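Local coordinates for RabGDI protein (Plasmodium falciparum 3D7, PDB 3P1W), which probably acts as a Rab GDP-dissociation inhibitor, holding Rab GTPases in their GDP-bound state and so regulating vesicle traffic, at residues Val120-Gly132 against Ser136-Met148. Sequence-based numbering, arbitrary orientation.
Sequences VEGSYVYQHQKKG and SEKFIHKVPATDM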
loop_
_atom_site.group_PDB
_atom_site.type_symbol
_atom_site.label_atom_id
_atom_site.label_comp_id
_atom_site.label_asym_id
_atom_site.label_seq_id
_atom_site.Cartn_x
_atom_site.Cartn_y
_atom_site.Cartn_z
ATOM N N VAL A 120 -0.027 -13.865 -0.955
ATOM C CA VAL A 120 0.786 -13.681 0.209
ATOM C C VAL A 120 0.395 -14.755 1.200
ATOM O O VAL A 120 -0.778 -14.948 1.473
ATOM C CB VAL A 120 0.579 -12.274 0.798
ATOM C CG1 VAL A 120 1.275 -12.119 2.150
ATOM C CG2 VAL A 120 1.136 -11.223 -0.207
ATOM N N GLU A 121 1.377 -15.464 1.730
ATOM C CA GLU A 121 1.090 -16.737 2.405
ATOM C C GLU A 121 0.473 -16.593 3.786
ATOM O O GLU A 121 -0.155 -17.540 4.273
ATOM C CB GLU A 121 2.331 -17.632 2.464
ATOM C CG GLU A 121 2.753 -18.128 1.094
ATOM C CD GLU A 121 3.811 -19.220 1.139
ATOM O OE1 GLU A 121 4.484 -19.417 2.174
ATOM O OE2 GLU A 121 3.979 -19.891 0.109
ATOM N N GLY A 122 0.625 -15.437 4.424
ATOM C CA GLY A 122 -0.017 -15.239 5.700
ATOM C C GLY A 122 -0.212 -13.810 6.125
ATOM O O GLY A 122 0.483 -12.913 5.675
ATOM N N SER A 123 -1.189 -13.631 6.996
ATOM C CA SER A 123 -1.537 -12.331 7.555
ATOM C C SER A 123 -1.493 -12.469 9.062
ATOM O O SER A 123 -2.146 -13.377 9.612
ATOM C CB SER A 123 -2.959 -11.967 7.153
ATOM O OG SER A 123 -3.201 -12.211 5.777
ATOM N N TYR A 124 -0.734 -11.592 9.718
ATOM C CA TYR A 124 -0.480 -11.637 11.153
ATOM C C TYR A 124 -0.807 -10.288 11.762
ATOM O O TYR A 124 -0.713 -9.223 11.087
ATOM C CB TYR A 124 0.983 -12.010 11.466
ATOM C CG TYR A 124 1.289 -13.427 11.051
ATOM C CD1 TYR A 124 1.260 -14.454 11.980
ATOM C CD2 TYR A 124 1.522 -13.746 9.706
ATOM C CE1 TYR A 124 1.485 -15.769 11.599
ATOM C CE2 TYR A 124 1.735 -15.082 9.303
ATOM C CZ TYR A 124 1.698 -16.081 10.251
ATOM O OH TYR A 124 1.921 -17.404 9.891
ATOM N N VAL A 125 -1.115 -10.323 13.058
ATOM C CA VAL A 125 -1.336 -9.121 13.828
ATOM C C VAL A 125 -0.581 -9.232 15.164
ATOM O O VAL A 125 -0.454 -10.325 15.732
ATOM C CB VAL A 125 -2.830 -8.863 14.034
ATOM C CG1 VAL A 125 -3.514 -10.021 14.845
ATOM C CG2 VAL A 125 -3.078 -7.476 14.679
ATOM N N TYR A 126 -0.085 -8.097 15.653
ATOM C CA TYR A 126 0.660 -8.060 16.930
ATOM C C TYR A 126 -0.293 -7.858 18.102
ATOM O O TYR A 126 -1.113 -6.935 18.105
ATOM C CB TYR A 126 1.631 -6.898 16.837
ATOM C CG TYR A 126 2.686 -6.766 17.897
ATOM C CD1 TYR A 126 4.017 -6.934 17.572
ATOM C CD2 TYR A 126 2.367 -6.339 19.180
ATOM C CE1 TYR A 126 5.003 -6.734 18.505
ATOM C CE2 TYR A 126 3.351 -6.129 20.116
ATOM C CZ TYR A 126 4.672 -6.337 19.755
ATOM O OH TYR A 126 5.664 -6.152 20.667
ATOM N N GLN A 127 -0.189 -8.748 19.092
ATOM C CA GLN A 127 -0.879 -8.633 20.353
ATOM C C GLN A 127 0.041 -9.334 21.382
ATOM O O GLN A 127 0.197 -10.556 21.373
ATOM C CB GLN A 127 -2.271 -9.304 20.313
ATOM C CG GLN A 127 -3.068 -9.066 21.598
ATOM C CD GLN A 127 -4.092 -10.145 21.919
ATOM O OE1 GLN A 127 -3.893 -10.959 22.834
ATOM N NE2 GLN A 127 -5.201 -10.146 21.185
ATOM N N HIS A 128 0.703 -8.536 22.202
ATOM C CA HIS A 128 1.641 -9.072 23.170
ATOM C C HIS A 128 0.890 -9.860 24.255
ATOM O O HIS A 128 -0.095 -9.381 24.829
ATOM C CB HIS A 128 2.428 -7.962 23.806
ATOM C CG HIS A 128 3.516 -8.440 24.721
ATOM N ND1 HIS A 128 3.695 -7.937 25.987
ATOM C CD2 HIS A 128 4.475 -9.385 24.553
ATOM C CE1 HIS A 128 4.734 -8.528 26.553
ATOM N NE2 HIS A 128 5.234 -9.401 25.696
ATOM N N GLN A 129 1.361 -11.070 24.493
ATOM C CA GLN A 129 0.843 -11.895 25.574
ATOM C C GLN A 129 2.021 -12.228 26.465
ATOM O O GLN A 129 3.027 -12.785 26.012
ATOM C CB GLN A 129 0.204 -13.144 24.991
ATOM C CG GLN A 129 -1.004 -12.801 24.092
ATOM C CD GLN A 129 -1.574 -13.998 23.367
ATOM O OE1 GLN A 129 -1.005 -15.094 23.396
ATOM N NE2 GLN A 129 -2.719 -13.800 22.722
ATOM N N LYS A 130 1.911 -11.857 27.735
ATOM C CA LYS A 130 3.006 -12.088 28.681
ATOM C C LYS A 130 3.207 -13.577 28.976
ATOM O O LYS A 130 2.265 -14.346 28.939
ATOM C CB LYS A 130 2.733 -11.318 29.975
ATOM C CG LYS A 130 2.780 -9.803 29.776
ATOM C CD LYS A 130 2.666 -9.053 31.120
ATOM C CE LYS A 130 3.157 -7.594 30.992
ATOM N NZ LYS A 130 3.511 -7.016 32.331
ATOM N N LYS A 131 4.450 -13.963 29.246
ATOM C CA LYS A 131 4.787 -15.342 29.638
ATOM C C LYS A 131 3.941 -15.767 30.827
ATOM O O LYS A 131 3.800 -15.023 31.792
ATOM C CB LYS A 131 6.273 -15.431 29.997
ATOM C CG LYS A 131 6.787 -16.781 30.470
ATOM C CD LYS A 131 8.307 -16.673 30.643
ATOM C CE LYS A 131 8.882 -17.694 31.555
ATOM N NZ LYS A 131 10.270 -17.262 31.971
ATOM N N GLY A 132 3.336 -16.945 30.720
ATOM C CA GLY A 132 2.602 -17.549 31.826
ATOM C C GLY A 132 3.346 -18.739 32.384
ATOM O O GLY A 132 4.522 -18.958 32.078
ATOM N N SER A 136 4.119 -19.664 26.599
ATOM C CA SER A 136 5.235 -18.814 26.260
ATOM C C SER A 136 4.740 -17.386 25.992
ATOM O O SER A 136 3.567 -17.163 25.708
ATOM C CB SER A 136 5.925 -19.331 24.988
ATOM O OG SER A 136 4.982 -19.361 23.924
ATOM N N GLU A 137 5.649 -16.439 26.124
ATOM C CA GLU A 137 5.408 -15.069 25.707
ATOM C C GLU A 137 5.160 -15.094 24.189
ATOM O O GLU A 137 5.798 -15.861 23.467
ATOM C CB GLU A 137 6.601 -14.191 26.060
ATOM C CG GLU A 137 6.460 -12.734 25.654
ATOM C CD GLU A 137 7.617 -11.884 26.088
ATOM O OE1 GLU A 137 8.739 -12.408 26.149
ATOM O OE2 GLU A 137 7.406 -10.690 26.372
ATOM N N LYS A 138 4.200 -14.308 23.729
ATOM C CA LYS A 138 3.908 -14.243 22.291
ATOM C C LYS A 138 3.727 -12.811 21.857
ATOM O O LYS A 138 3.342 -11.956 22.670
ATOM C CB LYS A 138 2.659 -15.036 21.946
ATOM C CG LYS A 138 2.768 -16.553 22.247
ATOM C CD LYS A 138 1.412 -17.174 22.098
ATOM C CE LYS A 138 1.419 -18.679 22.387
ATOM N NZ LYS A 138 1.691 -18.949 23.821
ATOM N N PHE A 139 3.957 -12.587 20.560
ATOM C CA PHE A 139 3.891 -11.253 19.969
ATOM C C PHE A 139 2.972 -11.174 18.775
ATOM O O PHE A 139 2.202 -10.227 18.676
ATOM C CB PHE A 139 5.272 -10.768 19.567
ATOM C CG PHE A 139 6.213 -10.630 20.724
ATOM C CD1 PHE A 139 6.214 -9.486 21.488
ATOM C CD2 PHE A 139 7.092 -11.654 21.041
ATOM C CE1 PHE A 139 7.079 -9.361 22.598
ATOM C CE2 PHE A 139 7.968 -11.545 22.131
ATOM C CZ PHE A 139 7.958 -10.387 22.906
ATOM N N ILE A 140 3.063 -12.136 17.869
ATOM C CA ILE A 140 2.270 -12.070 16.645
ATOM C C ILE A 140 1.480 -13.337 16.392
ATOM O O ILE A 140 1.885 -14.438 16.818
ATOM C CB ILE A 140 3.135 -11.714 15.433
ATOM C CG1 ILE A 140 4.188 -12.797 15.183
ATOM C CG2 ILE A 140 3.753 -10.311 15.639
ATOM C CD1 ILE A 140 5.108 -12.556 13.991
ATOM N N HIS A 141 0.336 -13.161 15.731
ATOM C CA HIS A 141 -0.680 -14.192 15.592
ATOM C C HIS A 141 -1.354 -14.106 14.217
ATOM O O HIS A 141 -1.499 -13.025 13.660
ATOM C CB HIS A 141 -1.751 -14.021 16.679
ATOM C CG HIS A 141 -1.199 -13.745 18.049
ATOM N ND1 HIS A 141 -1.005 -14.733 18.995
ATOM C CD2 HIS A 141 -0.818 -12.582 18.635
ATOM C CE1 HIS A 141 -0.502 -14.193 20.091
ATOM N NE2 HIS A 141 -0.384 -12.887 19.904
ATOM N N LYS A 142 -1.760 -15.255 13.684
ATOM C CA LYS A 142 -2.543 -15.303 12.468
ATOM C C LYS A 142 -3.822 -14.537 12.663
ATOM O O LYS A 142 -4.434 -14.616 13.729
ATOM C CB LYS A 142 -2.929 -16.723 12.108
ATOM C CG LYS A 142 -1.838 -17.547 11.520
ATOM C CD LYS A 142 -2.385 -18.986 11.305
ATOM C CE LYS A 142 -1.443 -19.861 10.495
ATOM N NZ LYS A 142 -2.059 -21.227 10.267
ATOM N N VAL A 143 -4.185 -13.766 11.645
ATOM C CA VAL A 143 -5.424 -13.018 11.637
ATOM C C VAL A 143 -6.550 -13.960 11.210
ATOM O O VAL A 143 -6.528 -14.469 10.095
ATOM C CB VAL A 143 -5.373 -11.852 10.661
ATOM C CG1 VAL A 143 -6.730 -11.176 10.590
ATOM C CG2 VAL A 143 -4.246 -10.849 11.083
ATOM N N PRO A 144 -7.532 -14.183 12.094
ATOM C CA PRO A 144 -8.621 -15.091 11.730
ATOM C C PRO A 144 -9.583 -14.422 10.781
ATOM O O PRO A 144 -9.915 -13.242 10.952
ATOM C CB PRO A 144 -9.285 -15.411 13.066
ATOM C CG PRO A 144 -8.937 -14.296 13.957
ATOM C CD PRO A 144 -7.661 -13.677 13.473
ATOM N N ALA A 145 -9.981 -15.155 9.748
ATOM C CA ALA A 145 -10.840 -14.596 8.716
ATOM C C ALA A 145 -12.087 -15.422 8.432
ATOM O O ALA A 145 -12.859 -15.049 7.576
ATOM C CB ALA A 145 -10.044 -14.379 7.433
ATOM N N THR A 146 -12.282 -16.529 9.144
ATOM C CA THR A 146 -13.536 -17.265 9.056
ATOM C C THR A 146 -14.044 -17.549 10.455
ATOM O O THR A 146 -13.293 -17.456 11.441
ATOM C CB THR A 146 -13.361 -18.607 8.344
ATOM O OG1 THR A 146 -12.577 -19.470 9.173
ATOM C CG2 THR A 146 -12.687 -18.429 6.988
ATOM N N ASP A 147 -15.322 -17.909 10.531
ATOM C CA ASP A 147 -15.943 -18.246 11.800
ATOM C C ASP A 147 -15.146 -19.345 12.509
ATOM O O ASP A 147 -14.903 -19.263 13.713
ATOM C CB ASP A 147 -17.442 -18.629 11.622
ATOM C CG ASP A 147 -17.678 -19.746 10.601
ATOM O OD1 ASP A 147 -16.781 -20.050 9.785
ATOM O OD2 ASP A 147 -18.790 -20.325 10.613
ATOM N N MET A 148 -14.708 -20.341 11.746
ATOM C CA MET A 148 -13.965 -21.466 12.297
ATOM C C MET A 148 -12.571 -21.045 12.780
ATOM O O MET A 148 -12.088 -21.551 13.788
ATOM C CB MET A 148 -13.869 -22.603 11.267
ATOM C CG MET A 148 -15.231 -23.195 10.830
ATOM S SD MET A 148 -15.986 -24.234 12.081
ATOM C CE MET A 148 -16.896 -23.055 13.101
#
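His128 meets Glu137 at its ring edge: NE2 gives a nearly straight bond (167°) to OE2, 2.6 Å away and almost in the imidazole plane, received on the anti lone pair. The same imidazole runs beside Phe139, the two rings near parallel (22°) but offset enough that they barely overlap, and CD2 of His128 approaches CE1 of Phe139 at 3.3 Å. Over one face of the Tyr126 ring sits the Phe139 carbonyl oxygen, which also accepts from Gln127 N (2.8 Å). With CG beside the backbone N (chi1 -44°), the His141 ring extends toward the partner strand, bringing NE2 to the backbone O of Gln127 (2.8 Å), within the ring plane and on a carbonyl lone pair. The Gln129 amide lies obliquely against that imidazole; its NE2 reaches Gln127 OE1 (3.1 Å) and the Pro154 carbonyl.

Backbone bonds join the antiparallel hairpin, strand 117-129 with strand 138-142, and these side chains add to it; the register slips by one between Tyr126 and Gln129, a beta bulge. At the bulge, imidazole rather than a backbone N-H of the partner strand serves the carbonyl of buried Gln127. The short His128-Glu137 bond, nearer the turn, would be strengthened if the histidine were protonated.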